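Local coordinates for protein thymine dioxygenase (PDB 5C3R) that probably oxidises the methyl group of thymine, using 2-oxoglutarate and dioxygen at a non-haem metal centre, at residues 33-38 with 169-174; 118-123 with 211-216; 152-157 with 189-194; 221-226 with 292-297. One frame throughout, in Å; residues are numbered along the deposited sequence.

Contact 1. Residues 33-38 with 169-174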
# COMPACT_ATOMS: atom_id res chain seq x y z
N GLU A 33 -11.19 22.11 -7.51
CA GLU A 33 -10.91 22.34 -6.09
C GLU A 33 -10.50 21.03 -5.41
O GLU A 33 -9.55 21.00 -4.64
CB GLU A 33 -12.15 22.91 -5.39
CG GLU A 33 -11.93 23.32 -3.93
CD GLU A 33 -13.23 23.63 -3.19
OE1 GLU A 33 -13.48 24.81 -2.85
OE2 GLU A 33 -14.01 22.68 -2.96
N THR A 34 -11.22 19.97 -5.71
CA THR A 34 -10.96 18.66 -5.15
C THR A 34 -9.63 18.08 -5.65
O THR A 34 -8.84 17.56 -4.85
CB THR A 34 -12.11 17.70 -5.48
OG1 THR A 34 -13.34 18.31 -5.09
CG2 THR A 34 -11.96 16.37 -4.76
N ALA A 35 -9.38 18.18 -6.95
CA ALA A 35 -8.12 17.69 -7.54
C ALA A 35 -6.93 18.41 -6.93
O ALA A 35 -5.92 17.78 -6.61
CB ALA A 35 -8.13 17.87 -9.05
N LYS A 36 -7.05 19.72 -6.74
CA LYS A 36 -6.00 20.51 -6.10
C LYS A 36 -5.80 20.12 -4.64
O LYS A 36 -4.67 20.16 -4.14
CB LYS A 36 -6.28 22.02 -6.19
CG LYS A 36 -6.05 22.61 -7.57
CD LYS A 36 -6.50 24.06 -7.65
CE LYS A 36 -6.07 24.70 -8.96
NZ LYS A 36 -6.42 26.15 -9.03
N ALA A 37 -6.89 19.78 -3.95
CA ALA A 37 -6.81 19.35 -2.55
C ALA A 37 -6.07 18.02 -2.47
O ALA A 37 -5.26 17.81 -1.57
CB ALA A 37 -8.20 19.24 -1.94
N ILE A 38 -6.35 17.14 -3.43
CA ILE A 38 -5.72 15.83 -3.52
C ILE A 38 -4.21 15.96 -3.76
O ILE A 38 -3.40 15.36 -3.05
CB ILE A 38 -6.39 14.99 -4.64
CG1 ILE A 38 -7.75 14.48 -4.15
CG2 ILE A 38 -5.52 13.81 -5.05
CD1 ILE A 38 -8.65 13.93 -5.25
N ILE A 169 -4.64 13.90 -9.86
CA ILE A 169 -3.30 14.46 -9.75
C ILE A 169 -2.96 15.30 -10.98
O ILE A 169 -2.41 16.40 -10.85
CB ILE A 169 -2.25 13.35 -9.53
CG1 ILE A 169 -2.41 12.78 -8.11
CG2 ILE A 169 -0.85 13.89 -9.75
CD1 ILE A 169 -1.59 11.54 -7.84
N ALA A 170 -3.29 14.79 -12.16
CA ALA A 170 -3.03 15.49 -13.41
C ALA A 170 -3.79 16.81 -13.47
O ALA A 170 -3.22 17.84 -13.79
CB ALA A 170 -3.38 14.62 -14.61
N VAL A 171 -5.08 16.77 -13.15
CA VAL A 171 -5.92 17.97 -13.14
C VAL A 171 -5.41 18.99 -12.12
O VAL A 171 -5.39 20.18 -12.40
CB VAL A 171 -7.40 17.62 -12.85
CG1 VAL A 171 -8.23 18.89 -12.65
CG2 VAL A 171 -7.99 16.79 -13.98
N GLY A 172 -5.00 18.51 -10.95
CA GLY A 172 -4.46 19.39 -9.91
C GLY A 172 -3.14 20.04 -10.31
O GLY A 172 -2.82 21.14 -9.87
N MET A 173 -2.36 19.34 -11.14
CA MET A 173 -1.11 19.87 -11.68
C MET A 173 -1.36 20.82 -12.85
O MET A 173 -0.45 21.55 -13.26
CB MET A 173 -0.21 18.73 -12.19
CG MET A 173 0.48 17.90 -11.13
SD MET A 173 1.42 16.57 -11.91
CE MET A 173 2.23 15.86 -10.48
N GLY A 174 -2.57 20.80 -13.40
CA GLY A 174 -2.91 21.64 -14.54
C GLY A 174 -2.35 21.13 -15.86
O GLY A 174 -2.22 21.89 -16.81

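Contact 2. Residues 118-123 with 211-216. With NI (nickel (II) ion), chain E; AKG (2-oxoglutaric acid), chain F; HMU (5-hydroxymethyl uracil), chain G.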
# COMPACT_ATOMS: atom_id res chain seq x y z
N ASP A 118 8.10 -9.48 11.94
CA ASP A 118 6.78 -8.86 11.95
C ASP A 118 5.69 -9.91 12.17
O ASP A 118 5.72 -10.96 11.55
CB ASP A 118 6.52 -8.13 10.62
CG ASP A 118 7.39 -6.89 10.45
OD1 ASP A 118 8.03 -6.45 11.43
OD2 ASP A 118 7.42 -6.35 9.32
N ILE A 119 4.73 -9.62 13.05
CA ILE A 119 3.64 -10.55 13.34
C ILE A 119 2.55 -10.34 12.29
O ILE A 119 1.54 -9.69 12.54
CB ILE A 119 3.02 -10.36 14.74
CG1 ILE A 119 4.09 -10.25 15.84
CG2 ILE A 119 2.06 -11.50 15.06
CD1 ILE A 119 4.86 -11.52 16.10
N LYS A 120 2.77 -10.89 11.10
CA LYS A 120 1.84 -10.73 9.98
C LYS A 120 1.93 -11.91 9.02
O LYS A 120 2.87 -12.69 9.07
CB LYS A 120 2.13 -9.42 9.24
CG LYS A 120 3.44 -9.40 8.44
CD LYS A 120 3.78 -8.01 7.93
CE LYS A 120 4.97 -8.02 6.98
NZ LYS A 120 4.57 -8.32 5.58
N GLU A 121 0.94 -12.02 8.16
CA GLU A 121 1.02 -12.91 7.01
C GLU A 121 0.31 -12.22 5.85
O GLU A 121 -0.58 -11.39 6.06
CB GLU A 121 0.41 -14.29 7.32
CG GLU A 121 -1.07 -14.26 7.67
CD GLU A 121 -1.61 -15.60 8.11
OE1 GLU A 121 -1.12 -16.65 7.62
OE2 GLU A 121 -2.54 -15.61 8.94
N SER A 122 0.71 -12.55 4.63
CA SER A 122 0.16 -11.88 3.47
C SER A 122 -0.10 -12.82 2.31
O SER A 122 0.43 -13.93 2.26
CB SER A 122 1.09 -10.75 3.03
OG SER A 122 2.34 -11.26 2.63
N TYR A 123 -0.93 -12.35 1.38
CA TYR A 123 -1.19 -13.06 0.14
C TYR A 123 -1.36 -12.05 -0.98
O TYR A 123 -2.25 -11.18 -0.92
CB TYR A 123 -2.43 -13.92 0.27
CG TYR A 123 -2.78 -14.68 -0.98
CD1 TYR A 123 -2.04 -15.81 -1.36
CD2 TYR A 123 -3.83 -14.29 -1.80
CE1 TYR A 123 -2.36 -16.52 -2.50
CE2 TYR A 123 -4.15 -14.99 -2.95
CZ TYR A 123 -3.41 -16.11 -3.30
OH TYR A 123 -3.73 -16.81 -4.44
N VAL A 211 7.12 -5.25 16.01
CA VAL A 211 6.01 -4.52 15.37
C VAL A 211 5.15 -5.45 14.51
O VAL A 211 5.51 -6.59 14.26
CB VAL A 211 6.50 -3.35 14.50
CG1 VAL A 211 7.24 -2.32 15.35
CG2 VAL A 211 7.39 -3.84 13.36
N ARG A 212 3.99 -4.94 14.08
CA ARG A 212 3.14 -5.68 13.15
C ARG A 212 3.62 -5.54 11.70
O ARG A 212 3.54 -6.49 10.94
CB ARG A 212 1.67 -5.26 13.30
CG ARG A 212 0.86 -6.25 14.13
CD ARG A 212 -0.51 -5.74 14.52
NE ARG A 212 -1.32 -6.80 15.12
CZ ARG A 212 -2.56 -6.64 15.59
NH1 ARG A 212 -3.15 -5.46 15.55
NH2 ARG A 212 -3.20 -7.68 16.11
N ALA A 213 4.10 -4.35 11.33
CA ALA A 213 4.75 -4.14 10.03
C ALA A 213 5.86 -3.11 10.17
O ALA A 213 5.63 -2.01 10.67
CB ALA A 213 3.74 -3.68 8.98
N GLY A 214 7.06 -3.47 9.72
CA GLY A 214 8.23 -2.59 9.85
C GLY A 214 8.10 -1.31 9.05
O GLY A 214 7.40 -1.27 8.05
N GLU A 215 8.75 -0.25 9.52
CA GLU A 215 8.76 1.02 8.81
C GLU A 215 9.34 0.87 7.40
O GLU A 215 10.29 0.12 7.17
CB GLU A 215 9.52 2.10 9.58
CG GLU A 215 10.98 1.78 9.88
CD GLU A 215 11.67 2.93 10.58
OE1 GLU A 215 11.10 3.48 11.55
OE2 GLU A 215 12.80 3.28 10.18
N HIS A 216 8.75 1.58 6.46
CA HIS A 216 9.16 1.51 5.07
C HIS A 216 8.49 2.61 4.29
O HIS A 216 7.59 3.29 4.80
CB HIS A 216 8.75 0.17 4.47
CG HIS A 216 7.27 -0.06 4.51
ND1 HIS A 216 6.60 -0.40 5.66
CD2 HIS A 216 6.34 0.05 3.54
CE1 HIS A 216 5.31 -0.52 5.39
NE2 HIS A 216 5.12 -0.26 4.11
NI NI E . 3.20 0.38 3.03
C1 AKG F . 2.21 -2.29 3.37
O1 AKG F . 3.03 -1.77 2.58
O2 AKG F . 1.85 -3.47 3.23
C2 AKG F . 1.68 -1.48 4.48
O5 AKG F . 2.09 -0.33 4.64
C3 AKG F . 0.64 -2.10 5.41
C4 AKG F . -0.09 -1.04 6.23
C5 AKG F . -1.28 -1.62 6.98
O3 AKG F . -2.09 -0.82 7.47
O4 AKG F . -1.44 -2.86 7.09
N1 HMU G . 5.39 -4.80 -2.10
C2 HMU G . 5.04 -4.09 -3.34
O2 HMU G . 4.79 -4.71 -4.34
N3 HMU G . 5.01 -2.62 -3.34
C4 HMU G . 5.30 -1.90 -2.15
O3 HMU G . 5.30 -2.52 1.44
O4 HMU G . 5.27 -0.70 -2.17
C5 HMU G . 5.64 -2.62 -0.92
CM5 HMU G . 5.96 -1.89 0.37
C6 HMU G . 5.67 -4.08 -0.92
O HOH W 1 8.88 -6.81 14.24
O HOH W 2 -0.24 -9.39 14.69
O HOH W 3 1.18 0.85 2.14

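Contact 3. Residues 152-157 with 189-194. With AKG (2-oxoglutaric acid), chain F; HMU (5-hydroxymethyl uracil), chain G.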
# COMPACT_ATOMS: atom_id res chain seq x y z
N ASN A 152 -10.41 -10.95 -8.06
CA ASN A 152 -10.22 -10.40 -9.40
C ASN A 152 -11.14 -9.20 -9.63
O ASN A 152 -10.73 -8.21 -10.22
CB ASN A 152 -10.47 -11.45 -10.48
CG ASN A 152 -9.28 -12.38 -10.68
OD1 ASN A 152 -8.14 -12.03 -10.40
ND2 ASN A 152 -9.56 -13.59 -11.17
N ASN A 153 -12.37 -9.31 -9.15
CA ASN A 153 -13.34 -8.22 -9.21
C ASN A 153 -12.81 -7.00 -8.45
O ASN A 153 -12.83 -5.88 -8.97
CB ASN A 153 -14.68 -8.67 -8.63
CG ASN A 153 -15.81 -7.72 -8.93
OD1 ASN A 153 -15.65 -6.50 -8.90
ND2 ASN A 153 -16.98 -8.27 -9.21
N PHE A 154 -12.33 -7.23 -7.23
CA PHE A 154 -11.77 -6.17 -6.40
C PHE A 154 -10.50 -5.56 -7.01
O PHE A 154 -10.32 -4.35 -6.97
CB PHE A 154 -11.48 -6.68 -4.99
CG PHE A 154 -11.12 -5.60 -4.02
CD1 PHE A 154 -12.08 -4.72 -3.56
CD2 PHE A 154 -9.82 -5.46 -3.57
CE1 PHE A 154 -11.76 -3.72 -2.66
CE2 PHE A 154 -9.48 -4.47 -2.68
CZ PHE A 154 -10.45 -3.59 -2.22
N PHE A 155 -9.65 -6.41 -7.58
CA PHE A 155 -8.45 -5.95 -8.31
C PHE A 155 -8.81 -4.93 -9.40
O PHE A 155 -8.18 -3.88 -9.51
CB PHE A 155 -7.72 -7.17 -8.91
CG PHE A 155 -6.39 -6.84 -9.54
CD1 PHE A 155 -6.31 -6.34 -10.83
CD2 PHE A 155 -5.20 -7.07 -8.85
CE1 PHE A 155 -5.09 -6.05 -11.41
CE2 PHE A 155 -3.98 -6.78 -9.42
CZ PHE A 155 -3.92 -6.27 -10.70
N ASP A 156 -9.82 -5.26 -10.21
CA ASP A 156 -10.24 -4.39 -11.32
C ASP A 156 -10.91 -3.09 -10.86
O ASP A 156 -10.73 -2.05 -11.49
CB ASP A 156 -11.17 -5.14 -12.29
CG ASP A 156 -10.42 -6.16 -13.14
OD1 ASP A 156 -9.21 -5.98 -13.38
OD2 ASP A 156 -11.05 -7.14 -13.57
N GLN A 157 -11.66 -3.14 -9.77
CA GLN A 157 -12.23 -1.92 -9.19
C GLN A 157 -11.15 -0.99 -8.63
O GLN A 157 -11.23 0.22 -8.81
CB GLN A 157 -13.29 -2.24 -8.14
CG GLN A 157 -14.58 -2.77 -8.76
CD GLN A 157 -15.65 -3.03 -7.73
OE1 GLN A 157 -15.88 -2.23 -6.84
NE2 GLN A 157 -16.33 -4.17 -7.86
N ASN A 189 -0.45 -3.96 -11.16
CA ASN A 189 -0.63 -3.64 -9.76
C ASN A 189 -0.61 -4.90 -8.93
O ASN A 189 -0.70 -6.00 -9.47
CB ASN A 189 -1.96 -2.91 -9.58
CG ASN A 189 -2.09 -1.70 -10.48
OD1 ASN A 189 -1.11 -1.02 -10.77
ND2 ASN A 189 -3.30 -1.42 -10.94
N ILE A 190 -0.49 -4.74 -7.61
CA ILE A 190 -0.44 -5.89 -6.70
C ILE A 190 -1.42 -5.70 -5.56
O ILE A 190 -1.33 -4.75 -4.79
CB ILE A 190 0.98 -6.11 -6.14
CG1 ILE A 190 1.97 -6.43 -7.28
CG2 ILE A 190 1.00 -7.22 -5.10
CD1 ILE A 190 1.74 -7.75 -7.98
N LEU A 191 -2.37 -6.63 -5.47
CA LEU A 191 -3.35 -6.66 -4.40
C LEU A 191 -2.77 -7.50 -3.26
O LEU A 191 -2.70 -8.73 -3.36
CB LEU A 191 -4.65 -7.28 -4.92
CG LEU A 191 -5.78 -7.63 -3.95
CD1 LEU A 191 -6.28 -6.40 -3.21
CD2 LEU A 191 -6.92 -8.27 -4.74
N ARG A 192 -2.35 -6.83 -2.19
CA ARG A 192 -1.81 -7.51 -1.02
C ARG A 192 -2.86 -7.62 0.08
O ARG A 192 -3.23 -6.63 0.70
CB ARG A 192 -0.57 -6.77 -0.49
CG ARG A 192 0.03 -7.40 0.76
CD ARG A 192 1.16 -6.57 1.35
NE ARG A 192 2.49 -7.02 0.91
CZ ARG A 192 3.64 -6.51 1.35
NH1 ARG A 192 3.67 -5.52 2.25
NH2 ARG A 192 4.79 -6.99 0.89
N LEU A 193 -3.32 -8.84 0.32
CA LEU A 193 -4.19 -9.12 1.46
C LEU A 193 -3.30 -9.32 2.67
O LEU A 193 -2.27 -9.98 2.58
CB LEU A 193 -5.03 -10.37 1.21
CG LEU A 193 -5.84 -10.41 -0.08
CD1 LEU A 193 -6.54 -11.75 -0.20
CD2 LEU A 193 -6.85 -9.28 -0.14
N LEU A 194 -3.69 -8.73 3.80
CA LEU A 194 -2.89 -8.78 5.02
C LEU A 194 -3.72 -9.24 6.20
O LEU A 194 -4.87 -8.84 6.37
CB LEU A 194 -2.30 -7.40 5.33
CG LEU A 194 -1.04 -7.00 4.56
CD1 LEU A 194 -0.93 -5.48 4.44
CD2 LEU A 194 0.20 -7.57 5.22
C1 AKG F . 2.21 -2.29 3.37
O1 AKG F . 3.03 -1.77 2.58
O2 AKG F . 1.85 -3.47 3.23
C2 AKG F . 1.68 -1.48 4.48
O5 AKG F . 2.09 -0.33 4.64
C3 AKG F . 0.64 -2.10 5.41
C4 AKG F . -0.09 -1.04 6.23
C5 AKG F . -1.28 -1.62 6.98
O3 AKG F . -2.09 -0.82 7.47
O4 AKG F . -1.44 -2.86 7.09
N1 HMU G . 5.39 -4.80 -2.10
C2 HMU G . 5.04 -4.09 -3.34
O2 HMU G . 4.79 -4.71 -4.34
N3 HMU G . 5.01 -2.62 -3.34
C4 HMU G . 5.30 -1.90 -2.15
O3 HMU G . 5.30 -2.52 1.44
O4 HMU G . 5.27 -0.70 -2.17
C5 HMU G . 5.64 -2.62 -0.92
CM5 HMU G . 5.96 -1.89 0.37
C6 HMU G . 5.67 -4.08 -0.92

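Contact 4. Residues 221-226 with 292-297. With HMU (5-hydroxymethyl uracil), chain G; AKG (2-oxoglutaric acid), chain F.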
# COMPACT_ATOMS: atom_id res chain seq x y z
N SER A 221 3.53 3.91 -7.62
CA SER A 221 2.93 5.23 -7.84
C SER A 221 2.09 5.63 -6.63
O SER A 221 2.42 6.60 -5.93
CB SER A 221 2.08 5.25 -9.12
OG SER A 221 1.16 4.17 -9.14
N ILE A 222 1.01 4.89 -6.39
CA ILE A 222 0.21 5.06 -5.18
C ILE A 222 -0.18 3.70 -4.60
O ILE A 222 -0.11 2.67 -5.28
CB ILE A 222 -1.09 5.89 -5.39
CG1 ILE A 222 -2.05 5.20 -6.35
CG2 ILE A 222 -0.76 7.30 -5.90
CD1 ILE A 222 -3.46 5.77 -6.32
N THR A 223 -0.60 3.73 -3.34
CA THR A 223 -1.11 2.56 -2.66
C THR A 223 -2.49 2.89 -2.10
O THR A 223 -2.65 3.91 -1.41
CB THR A 223 -0.17 2.14 -1.51
OG1 THR A 223 1.10 1.76 -2.05
CG2 THR A 223 -0.74 0.96 -0.73
N LEU A 224 -3.47 2.05 -2.41
CA LEU A 224 -4.80 2.18 -1.83
C LEU A 224 -4.84 1.26 -0.63
O LEU A 224 -4.79 0.04 -0.78
CB LEU A 224 -5.88 1.79 -2.83
CG LEU A 224 -5.78 2.50 -4.18
CD1 LEU A 224 -6.65 1.80 -5.21
CD2 LEU A 224 -6.16 3.96 -4.02
N LEU A 225 -4.89 1.84 0.56
CA LEU A 225 -4.88 1.07 1.79
C LEU A 225 -6.25 1.10 2.46
O LEU A 225 -6.70 2.14 2.93
CB LEU A 225 -3.81 1.59 2.74
CG LEU A 225 -3.61 0.78 4.02
CD1 LEU A 225 -3.17 -0.65 3.73
CD2 LEU A 225 -2.58 1.46 4.90
N PHE A 226 -6.87 -0.08 2.50
CA PHE A 226 -8.14 -0.31 3.16
C PHE A 226 -7.84 -0.97 4.50
O PHE A 226 -7.32 -2.09 4.53
CB PHE A 226 -9.01 -1.25 2.31
CG PHE A 226 -9.24 -0.78 0.89
CD1 PHE A 226 -8.30 -0.99 -0.10
CD2 PHE A 226 -10.43 -0.14 0.55
CE1 PHE A 226 -8.52 -0.58 -1.40
CE2 PHE A 226 -10.66 0.28 -0.76
CZ PHE A 226 -9.70 0.07 -1.73
N ALA A 292 -3.68 -3.83 1.10
CA ALA A 292 -2.84 -2.86 0.41
C ALA A 292 -2.82 -3.17 -1.07
O ALA A 292 -2.28 -4.19 -1.49
CB ALA A 292 -1.43 -2.88 0.98
N TYR A 293 -3.42 -2.29 -1.86
CA TYR A 293 -3.39 -2.42 -3.30
C TYR A 293 -2.29 -1.51 -3.84
O TYR A 293 -2.46 -0.30 -3.97
CB TYR A 293 -4.75 -2.05 -3.89
CG TYR A 293 -4.88 -2.30 -5.37
CD1 TYR A 293 -5.27 -3.54 -5.86
CD2 TYR A 293 -4.63 -1.29 -6.30
CE1 TYR A 293 -5.39 -3.78 -7.22
CE2 TYR A 293 -4.76 -1.51 -7.66
CZ TYR A 293 -5.14 -2.76 -8.11
OH TYR A 293 -5.28 -2.99 -9.47
N PHE A 294 -1.15 -2.11 -4.15
CA PHE A 294 -0.01 -1.36 -4.66
C PHE A 294 -0.23 -1.05 -6.13
O PHE A 294 -0.33 -1.97 -6.94
CB PHE A 294 1.28 -2.15 -4.46
CG PHE A 294 1.56 -2.50 -3.03
CD1 PHE A 294 1.72 -1.50 -2.08
CD2 PHE A 294 1.67 -3.82 -2.63
CE1 PHE A 294 1.99 -1.82 -0.76
CE2 PHE A 294 1.94 -4.14 -1.31
CZ PHE A 294 2.09 -3.13 -0.37
N CYS A 295 -0.32 0.24 -6.46
CA CYS A 295 -0.43 0.67 -7.85
C CYS A 295 0.96 1.04 -8.38
O CYS A 295 1.76 1.68 -7.68
CB CYS A 295 -1.39 1.86 -7.98
SG CYS A 295 -3.03 1.65 -7.22
N ASN A 296 1.25 0.62 -9.61
CA ASN A 296 2.52 0.89 -10.28
C ASN A 296 2.33 1.41 -11.70
O ASN A 296 1.30 1.14 -12.32
CB ASN A 296 3.34 -0.39 -10.37
CG ASN A 296 3.63 -1.00 -9.02
OD1 ASN A 296 4.26 -0.38 -8.17
ND2 ASN A 296 3.20 -2.24 -8.83
N PRO A 297 3.32 2.15 -12.23
CA PRO A 297 3.32 2.41 -13.66
C PRO A 297 3.43 1.09 -14.43
O PRO A 297 3.86 0.09 -13.86
CB PRO A 297 4.57 3.26 -13.88
CG PRO A 297 4.92 3.81 -12.55
CD PRO A 297 4.48 2.78 -11.56
N1 HMU G . 5.39 -4.80 -2.10
C2 HMU G . 5.04 -4.09 -3.34
O2 HMU G . 4.79 -4.71 -4.34
N3 HMU G . 5.01 -2.62 -3.34
C4 HMU G . 5.30 -1.90 -2.15
O3 HMU G . 5.30 -2.52 1.44
O4 HMU G . 5.27 -0.70 -2.17
C5 HMU G . 5.64 -2.62 -0.92
CM5 HMU G . 5.96 -1.89 0.37
C6 HMU G . 5.67 -4.08 -0.92
C1 AKG F . 2.21 -2.29 3.37
O1 AKG F . 3.03 -1.77 2.58
O2 AKG F . 1.85 -3.47 3.23
C2 AKG F . 1.68 -1.48 4.48
O5 AKG F . 2.09 -0.33 4.64
C3 AKG F . 0.64 -2.10 5.41
C4 AKG F . -0.09 -1.04 6.23
C5 AKG F . -1.28 -1.62 6.98
O3 AKG F . -2.09 -0.82 7.47
O4 AKG F . -1.44 -2.86 7.09
O HOH W 4 2.64 1.40 -4.67

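Contact 1. Residues 33-38 with 169-174
This is a helix-helix packing contact in which Ala35 meets Val171 and Gly172 at the edge of the fold, away from the metal and the cosubstrate. It joins helix 28-44, near the N-terminal end of the chain, to the last turn of the long helix 147-173, which runs outside the double-stranded beta-helix core of this oxygenase family. The local axes cross nearly at a right angle (-99°) and approach to 7.5 Å, a close fit that rests on small residues. Lys36 and Gly172 sit at the crossing, with Lys36 N 4.1 Å from Gly172 CA. A beta carbon on Gly172 would come about 2.7 Å from Ala35 O, so the bare glycine backbone lets the helices close up.

Beside the glycine, the methyl of Ala35 is the bump. Val171 turns CG1 anti to its own N (chi1 172°), and this branch meets Ala35 CB at 3.7 Å. Phe23 of helix 21-25 also touches Ala35. Farther along, Ile38 and Ile169 meet more loosely, CG2 to CG1 at 4.5 Å, with Ile18 packed on the first and Phe42 on the second. Helix 147-173 stops just past the crossing in a Schellman motif, where Gly174 takes positive phi and Gly174 N donates to Val171 O at 3.1 Å. Back at the crossing, Ala35 CB also lies 3.7 Å from Gly172 N.

Contact 2. Residues 118-123 with 211-216
Asp118 holds its carboxylate beside its own N (chi1 -69°), pointing the same way as the Val211 side chain next to it, and this delivers OD2 to the backbone of Gly214. Gly214 N donates to Asp118 OD2 at 2.9 Å, arriving from above the carboxylate plane, 44° out of it. Asp118 OD1 lies 3.0 Å from a water that accepts from Val211 N, so both oxygens face residues 211-214, one directly and one by way of water. In Lys120, CG lies between the backbone N and the carbonyl carbon (chi1 70°), which lays Lys120 CD 3.4 Å from Arg212 O.

Ile119 is the centre of an inverse gamma turn and adds a weak bond, Ile119 N to Val211 O at 3.4 Å. A second water bridges Ile119 O to Arg212 NE, while Arg212 NH2 goes to Pro286 O and Pro197 O. Opposite Val275, Arg212 and Ala213 form a classic beta bulge. With an alanine in place of Asp118, the Gly214 N-H would probably lose its carboxylate acceptor, and the start of the strand would be less firmly fixed.

That matters because Gly214 O accepts from His216 ND1 at 2.7 Å, in both the carbonyl plane and the ring plane. His216 NE2 binds nickel at 2.3 Å, with His273 and Asp218 completing the two-histidine, one-carboxylate triad. Asp118 therefore looks like an outer support, holding the glycine whose carbonyl probably helps set the rotation of the His216 ring.

Contact 3. Residues 152-157 with 189-194
Leu191 faces Phe154 and Phe155 where helix 147-173 packs across the back of strand 190-200, in the major sheet of the double-stranded beta-helix. The local helix and strand axes pass 9.4 Å apart. From the strand, Leu191 CB comes first and lies 4.0 Å from Phe155 CD2, at the edge of that ring; the two side chains slide past each other in opposite directions. CG is then carried out anti to the backbone N (chi1 171°), toward the helix. At the tip Leu191 CD1 reaches Phe154 CD2 at 3.7 Å, in the plane of that ring, the two side chains crossing at about a right angle.

The Phe155 ring reaches back to Asn189, its rim carbon CE2 lying 3.4 Å from Asn189 O, with the oxygen in the ring plane. Both phenylalanines also make edge-to-face contacts with rings of the neighbouring strands, Phe154 with Phe226 and Phe155 with Tyr293.

The next residue after Leu191, Arg192, turns to the active site. Its chain bends at chi3 (-96°), bringing the guanidinium between the ligands, edge to 2-oxoglutarate and face to the hydroxymethyl uracil. Arg192 NH1 donates to 2-oxoglutarate O2 at 2.9 Å, while NE pairs with Glu124. On the face, uracil C6 is 3.5 Å from Arg192 NH2. With a leucine in its place, the cosubstrate oxygen and Glu124 would probably lose their charged partner and the pyrimidine the flat surface against it. Farther along the strand, Leu194 CD1 comes 3.6 Å from 2-oxoglutarate O2.

Contact 4. Residues 221-226 with 292-297
The methyl of Ala292 is small enough to leave a hollow for Leu225, whose CD1 lies 3.9 Å from Ala292 CB and whose CD2 reaches on to 2-oxoglutarate O3 at 3.5 Å. On the same face of the sheet Thr223 stands beside Phe294, both pointing the same way. Thr223 OG1 is set against the ring's edge, in its plane, 3.3 Å from Phe294 CD1, and is also hydrogen-bonded to the metal ligand Asp218. With CG beside the backbone N (chi1 -59°), Phe294 presents one ring face to the hydroxymethyl uracil. There uracil N3 sits 3.4 Å above the Phe294 ring plane, offset toward the rim, while the cosubstrate's C1 end lies at the ring's edge.

These are neighbouring antiparallel strands of the major sheet of the double-stranded beta-helix. Leu224 and Tyr293 form a hydrogen-bonded pair, the bond from Tyr293 N to Leu224 O nearly straight at 176°. On the other face, toward helix 147-173, Leu224 CD1 fills the notch between Tyr293 CD2, at 3.8 Å, and the sulfur of Cys295. Ile222 CG1 fits against Cys295 CB at 3.8 Å. Beyond this pairing the first strand swells in a classic beta bulge, Ser221 and Ile222 both facing Cys295, and Ser221 N donates to Cys295 O at 2.8 Å. A water beside the bulge gives one proton to that carbonyl and the other to Thr223 OG1.

Overall arrangement
Contacts 3 and 4 are neighbours, their centres about 9 Å apart, on adjacent strands of the major sheet: 190-200 bonds to 284-295, which bonds in turn to 222-227. Contact 2 lies about 17 Å from contact 4 and 18 Å from contact 3, between centres. Its strand 121-125 borders 190-200 from the other side, while its strand 213-216 belongs to the smaller sheet, so it spans both. Along the chain contact 3 falls within the span of contact 2, and contact 4 follows. All three touch 2-oxoglutarate and hydroxymethyl uracil. Contact 1 lies across the chain's centre from contact 2, linked to contact 3 by helix 147-173, so one helix backs the ligand-binding sheet and meets helix 28-44.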